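Local coordinates for protein putative archaeal ammonia monooxygenase subunit B (Candidatus Nitrosocaldus yellowstonii, PDB 4O65) that binds copper through a cupredoxin domain and is probably the B subunit of a membrane ammonia monooxygenase that oxidises ammonia, at residues A119-G123 with E149-K155; R56-L60 with L115-A119. One frame throughout, in Å; residues are numbered along the deposited sequence.

Contact 1: A119-G123 with E149-K155; sequences ALEPG and EGEPTEK
L120, E121 and P122 lie against T153, P152 and E149 in that order, so the two backbones run in roughly opposing senses, with end-to-end directions 138° apart. The closest CA atoms are those of E121 and P152, 4.8 Å apart. Segment 119-123 is the short link between strands 110-119 and 123-133; segment 149-155 is the tail that leaves strand 137-149. T153 grips the L120 carbonyl twice. T153 N reaches L120 O at 3.0 Å, nearly along the C=O axis but with a bent N-H angle. T153 OG1 donates to the same L120 O at 2.6 Å, in the carbonyl plane and on a lone pair. With chi1 at -53°, OG1 sits beside its own backbone N, which lets both donors converge on one oxygen. OG1 is also hydrogen-bonded to A28 N of helix 27-35. E121 folds back at chi2 (-67°), bringing its carboxylate over to the tail. E121 OE1 takes a weak hydrogen bond from T153 N at 3.1 Å. E121 OE2 lies 3.3 Å from K155 NZ and forms a salt bridge. The same OE2 is 2.7 Å from T153 O. K155 NZ is hydrogen-bonded to N89 O as well. The K155 side chain crosses that of L120 at about a right angle, with NZ near CD1. P122 sits at the other end of the contact. Its CB approaches G150 O to 3.4 Å, and its CD packs on CG of P152. The polar grip thus centres on T153, with apolar proline packing at one end and a charged pair at the other. Two oxygens so close may favour a proton on E121, while K155 would act the other way. The shared carbonyl of L120 ties the tail to the link between two strands.

Contact 2: R56-L60 with L115-A119; sequences RQDVL and LCLSA
D58 OD2 is gripped by two donors, one from each segment. S118 OG donates to D58 OD2 at 2.7 Å, from the anti side and 27° out of the carboxylate plane. R56 NH2 reaches the same D58 OD2 at 2.8 Å from the syn side. R56 NE binds D58 OD1 at 3.0 Å, so the guanidinium holds the carboxylate side-on with two nearly straight bonds. This fixes the rotation of the carboxylate. D58 turns its CG between backbone N and carbonyl carbon (chi1 63°), which brings OD2 to S118 OG. V59 CG2 lies over one face of the guanidinium, toward its rim. The backbones pair beside this cluster. A119 N donates to D58 O at 2.8 Å. L60 and L117 form a hydrogen-bonded pair through L60 N to L117 O and L117 N to L60 O, both 2.9 Å. V59 and S118 form the next, non-hydrogen-bonded pair. V59 CG1 touches C116 SG at 3.5 Å, and C116 is disulfide-bonded to C51. A type I turn from R56 to V59 leads into strand 59-68, which pairs here with strand 110-119. Such antiparallel pairing between neighbouring strands belongs to the beta sandwich of the cupredoxin fold.

Overall arrangement
Contact 2 is wholly buried and lies nearer the centre of the chain. Contact 1 is partly buried at the end of the strands, with several exposed residues. The two share A119, where strand 110-119 gives way to the link into strand 123-133. Their centres are 12 Å apart. Contact 2 joins two strands of one sheet by regular backbone bonds, backed by a buried ion pair. Contact 1 joins a loop to the tail, which is not regular strand, so side-chain donors and acceptors do more of the work. Helix 27-35 borders both contacts, with K27 touching L120 and T153 as well as D58 and S118. Contact 1 lies away from the copper site.

Contact 1: A119-G123 with E149-K155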
loop_
_atom_site.group_PDB
_atom_site.type_symbol
_atom_site.label_atom_id
_atom_site.label_comp_id
_atom_site.label_asym_id
_atom_site.label_seq_id
_atom_site.Cartn_x
_atom_site.Cartn_y
_atom_site.Cartn_z
ATOM N N ALA A 119 -3.064 -5.811 4.665
ATOM C CA ALA A 119 -3.347 -5.288 6.012
ATOM C C ALA A 119 -2.717 -6.205 7.045
ATOM O O ALA A 119 -3.002 -7.429 7.069
ATOM C CB ALA A 119 -4.860 -5.260 6.239
ATOM N N LEU A 120 -1.911 -5.634 7.945
ATOM C CA LEU A 120 -1.240 -6.470 8.989
ATOM C C LEU A 120 -1.921 -6.448 10.358
ATOM O O LEU A 120 -1.899 -7.465 11.120
ATOM C CB LEU A 120 0.225 -6.028 9.143
ATOM C CG LEU A 120 1.110 -6.072 7.916
ATOM C CD1 LEU A 120 2.521 -5.577 8.256
ATOM C CD2 LEU A 120 1.179 -7.497 7.360
ATOM N N GLU A 121 -2.555 -5.326 10.707
ATOM C CA GLU A 121 -3.046 -5.173 12.079
ATOM C C GLU A 121 -4.451 -4.636 12.087
ATOM O O GLU A 121 -4.824 -3.800 11.190
ATOM C CB GLU A 121 -2.083 -4.243 12.891
ATOM C CG GLU A 121 -0.609 -4.568 12.688
ATOM C CD GLU A 121 -0.204 -5.933 13.260
ATOM O OE1 GLU A 121 -0.959 -6.474 14.085
ATOM O OE2 GLU A 121 0.876 -6.452 12.888
ATOM N N PRO A 122 -5.262 -5.098 13.045
ATOM C CA PRO A 122 -6.652 -4.709 13.084
ATOM C C PRO A 122 -6.796 -3.208 13.429
ATOM O O PRO A 122 -5.910 -2.629 14.089
ATOM C CB PRO A 122 -7.247 -5.611 14.182
ATOM C CG PRO A 122 -6.137 -5.763 15.119
ATOM C CD PRO A 122 -4.932 -5.970 14.203
ATOM N N GLY A 123 -7.864 -2.609 12.922
ATOM C CA GLY A 123 -8.141 -1.223 13.218
ATOM C C GLY A 123 -9.013 -0.603 12.148
ATOM O O GLY A 123 -9.365 -1.241 11.155
ATOM N N GLU A 149 -10.319 -6.331 10.359
ATOM C CA GLU A 149 -10.603 -7.178 11.534
ATOM C C GLU A 149 -9.636 -8.335 11.617
ATOM O O GLU A 149 -8.996 -8.718 10.638
ATOM C CB GLU A 149 -12.014 -7.737 11.448
ATOM C CG GLU A 149 -13.053 -6.649 11.335
ATOM C CD GLU A 149 -14.441 -7.231 11.314
ATOM O OE1 GLU A 149 -14.843 -7.853 10.305
ATOM O OE2 GLU A 149 -15.132 -7.073 12.322
ATOM N N GLY A 150 -9.546 -8.930 12.791
ATOM C CA GLY A 150 -8.756 -10.163 12.890
ATOM C C GLY A 150 -7.523 -10.062 13.746
ATOM O O GLY A 150 -7.172 -8.983 14.263
ATOM N N GLU A 151 -6.845 -11.194 13.909
ATOM C CA GLU A 151 -5.741 -11.207 14.874
ATOM C C GLU A 151 -4.560 -10.407 14.355
ATOM O O GLU A 151 -4.311 -10.309 13.118
ATOM C CB GLU A 151 -5.361 -12.633 15.269
ATOM C CG GLU A 151 -4.703 -13.394 14.164
ATOM C CD GLU A 151 -4.514 -14.870 14.515
ATOM O OE1 GLU A 151 -5.078 -15.359 15.521
ATOM O OE2 GLU A 151 -3.795 -15.536 13.765
ATOM N N PRO A 152 -3.810 -9.796 15.279
ATOM C CA PRO A 152 -2.612 -9.053 14.892
ATOM C C PRO A 152 -1.620 -9.958 14.182
ATOM O O PRO A 152 -1.461 -11.113 14.571
ATOM C CB PRO A 152 -2.028 -8.586 16.258
ATOM C CG PRO A 152 -3.228 -8.521 17.118
ATOM C CD PRO A 152 -4.093 -9.703 16.734
ATOM N N THR A 153 -0.933 -9.459 13.170
ATOM C CA THR A 153 0.069 -10.240 12.453
ATOM C C THR A 153 1.413 -10.024 13.187
ATOM O O THR A 153 1.882 -8.874 13.372
ATOM C CB THR A 153 0.189 -9.812 10.984
ATOM O OG1 THR A 153 -1.123 -9.848 10.417
ATOM C CG2 THR A 153 1.126 -10.733 10.175
ATOM N N GLU A 154 2.045 -11.126 13.533
ATOM C CA GLU A 154 3.344 -11.080 14.219
ATOM C C GLU A 154 4.470 -10.651 13.283
ATOM O O GLU A 154 4.401 -10.774 12.029
ATOM C CB GLU A 154 3.649 -12.472 14.802
ATOM C CG GLU A 154 4.025 -13.464 13.690
ATOM C CD GLU A 154 4.100 -14.929 14.124
ATOM O OE1 GLU A 154 5.130 -15.575 13.851
ATOM O OE2 GLU A 154 3.139 -15.457 14.726
ATOM N N LYS A 155 5.493 -10.038 13.855
ATOM C CA LYS A 155 6.678 -9.692 13.062
ATOM C C LYS A 155 7.855 -10.470 13.665
ATOM O O LYS A 155 7.795 -10.799 14.834
ATOM C CB LYS A 155 6.983 -8.189 13.174
ATOM C CG LYS A 155 5.905 -7.303 12.519
ATOM C CD LYS A 155 6.166 -5.807 12.713
ATOM C CE LYS A 155 5.255 -4.958 11.823
ATOM N NZ LYS A 155 3.820 -5.289 12.005
#

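Contact 2: R56-L60 with L115-A119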
loop_
_atom_site.group_PDB
_atom_site.type_symbol
_atom_site.label_atom_id
_atom_site.label_comp_id
_atom_site.label_asym_id
_atom_site.label_seq_id
_atom_site.Cartn_x
_atom_site.Cartn_y
_atom_site.Cartn_z
ATOM N N ARG A 56 -7.205 -13.647 -1.396
ATOM C CA ARG A 56 -6.657 -13.182 -0.095
ATOM C C ARG A 56 -7.524 -12.080 0.457
ATOM O O ARG A 56 -7.567 -10.966 -0.117
ATOM C CB ARG A 56 -5.276 -12.549 -0.389
ATOM C CG ARG A 56 -4.182 -13.560 -0.553
ATOM C CD ARG A 56 -2.869 -12.844 -0.813
ATOM N NE ARG A 56 -2.440 -12.048 0.367
ATOM C CZ ARG A 56 -1.240 -11.532 0.481
ATOM N NH1 ARG A 56 -0.377 -11.662 -0.545
ATOM N NH2 ARG A 56 -0.877 -10.876 1.602
ATOM N N GLN A 57 -8.098 -12.295 1.637
ATOM C CA GLN A 57 -9.024 -11.317 2.209
ATOM C C GLN A 57 -8.269 -10.227 2.976
ATOM O O GLN A 57 -8.910 -9.355 3.532
ATOM C CB GLN A 57 -10.005 -11.977 3.207
ATOM C CG GLN A 57 -11.246 -12.501 2.497
ATOM C CD GLN A 57 -10.890 -13.743 1.753
ATOM O OE1 GLN A 57 -10.405 -14.691 2.341
ATOM N NE2 GLN A 57 -11.183 -13.762 0.426
ATOM N N ASP A 58 -6.942 -10.243 2.928
ATOM C CA ASP A 58 -6.141 -9.196 3.558
ATOM C C ASP A 58 -5.608 -8.141 2.568
ATOM O O ASP A 58 -4.860 -7.219 2.986
ATOM C CB ASP A 58 -4.914 -9.821 4.303
ATOM C CG ASP A 58 -3.970 -10.513 3.373
ATOM O OD1 ASP A 58 -4.458 -11.257 2.449
ATOM O OD2 ASP A 58 -2.744 -10.376 3.587
ATOM N N VAL A 59 -5.981 -8.269 1.292
ATOM C CA VAL A 59 -5.337 -7.459 0.259
ATOM C C VAL A 59 -6.225 -6.300 -0.185
ATOM O O VAL A 59 -7.414 -6.470 -0.461
ATOM C CB VAL A 59 -4.915 -8.328 -0.940
ATOM C CG1 VAL A 59 -4.492 -7.475 -2.138
ATOM C CG2 VAL A 59 -3.803 -9.271 -0.503
ATOM N N LEU A 60 -5.593 -5.142 -0.263
ATOM C CA LEU A 60 -6.188 -3.886 -0.799
ATOM C C LEU A 60 -5.475 -3.488 -2.052
ATOM O O LEU A 60 -4.219 -3.405 -2.057
ATOM C CB LEU A 60 -5.966 -2.751 0.264
ATOM C CG LEU A 60 -6.461 -1.356 -0.223
ATOM C CD1 LEU A 60 -7.997 -1.341 -0.386
ATOM C CD2 LEU A 60 -6.032 -0.369 0.885
ATOM N N LEU A 115 -1.345 0.406 -6.351
ATOM C CA LEU A 115 -0.690 -0.021 -5.124
ATOM C C LEU A 115 -1.445 -1.247 -4.616
ATOM O O LEU A 115 -2.703 -1.282 -4.618
ATOM C CB LEU A 115 -0.825 1.050 -4.042
ATOM C CG LEU A 115 -0.591 2.490 -4.502
ATOM C CD1 LEU A 115 -0.731 3.392 -3.287
ATOM C CD2 LEU A 115 0.799 2.556 -5.087
ATOM N N CYS A 116 -0.676 -2.262 -4.229
ATOM C CA CYS A 116 -1.276 -3.487 -3.711
ATOM C C CYS A 116 -0.628 -3.691 -2.343
ATOM O O CYS A 116 0.603 -3.740 -2.282
ATOM C CB CYS A 116 -0.946 -4.664 -4.582
ATOM S SG CYS A 116 -1.981 -6.105 -4.089
ATOM N N LEU A 117 -1.448 -3.820 -1.297
ATOM C CA LEU A 117 -0.968 -3.895 0.113
ATOM C C LEU A 117 -1.687 -4.989 0.870
ATOM O O LEU A 117 -2.799 -5.369 0.509
ATOM C CB LEU A 117 -1.253 -2.575 0.883
ATOM C CG LEU A 117 -0.585 -1.324 0.280
ATOM C CD1 LEU A 117 -1.632 -0.541 -0.489
ATOM C CD2 LEU A 117 0.031 -0.487 1.387
ATOM N N SER A 118 -0.997 -5.518 1.870
ATOM C CA SER A 118 -1.556 -6.453 2.834
ATOM C C SER A 118 -1.843 -5.703 4.150
ATOM O O SER A 118 -0.968 -4.968 4.668
ATOM C CB SER A 118 -0.516 -7.542 3.129
ATOM O OG SER A 118 -1.038 -8.336 4.173
ATOM N N ALA A 119 -3.064 -5.811 4.665
ATOM C CA ALA A 119 -3.347 -5.288 6.012
ATOM C C ALA A 119 -2.717 -6.205 7.045
ATOM O O ALA A 119 -3.002 -7.429 7.069
ATOM C CB ALA A 119 -4.860 -5.260 6.239
#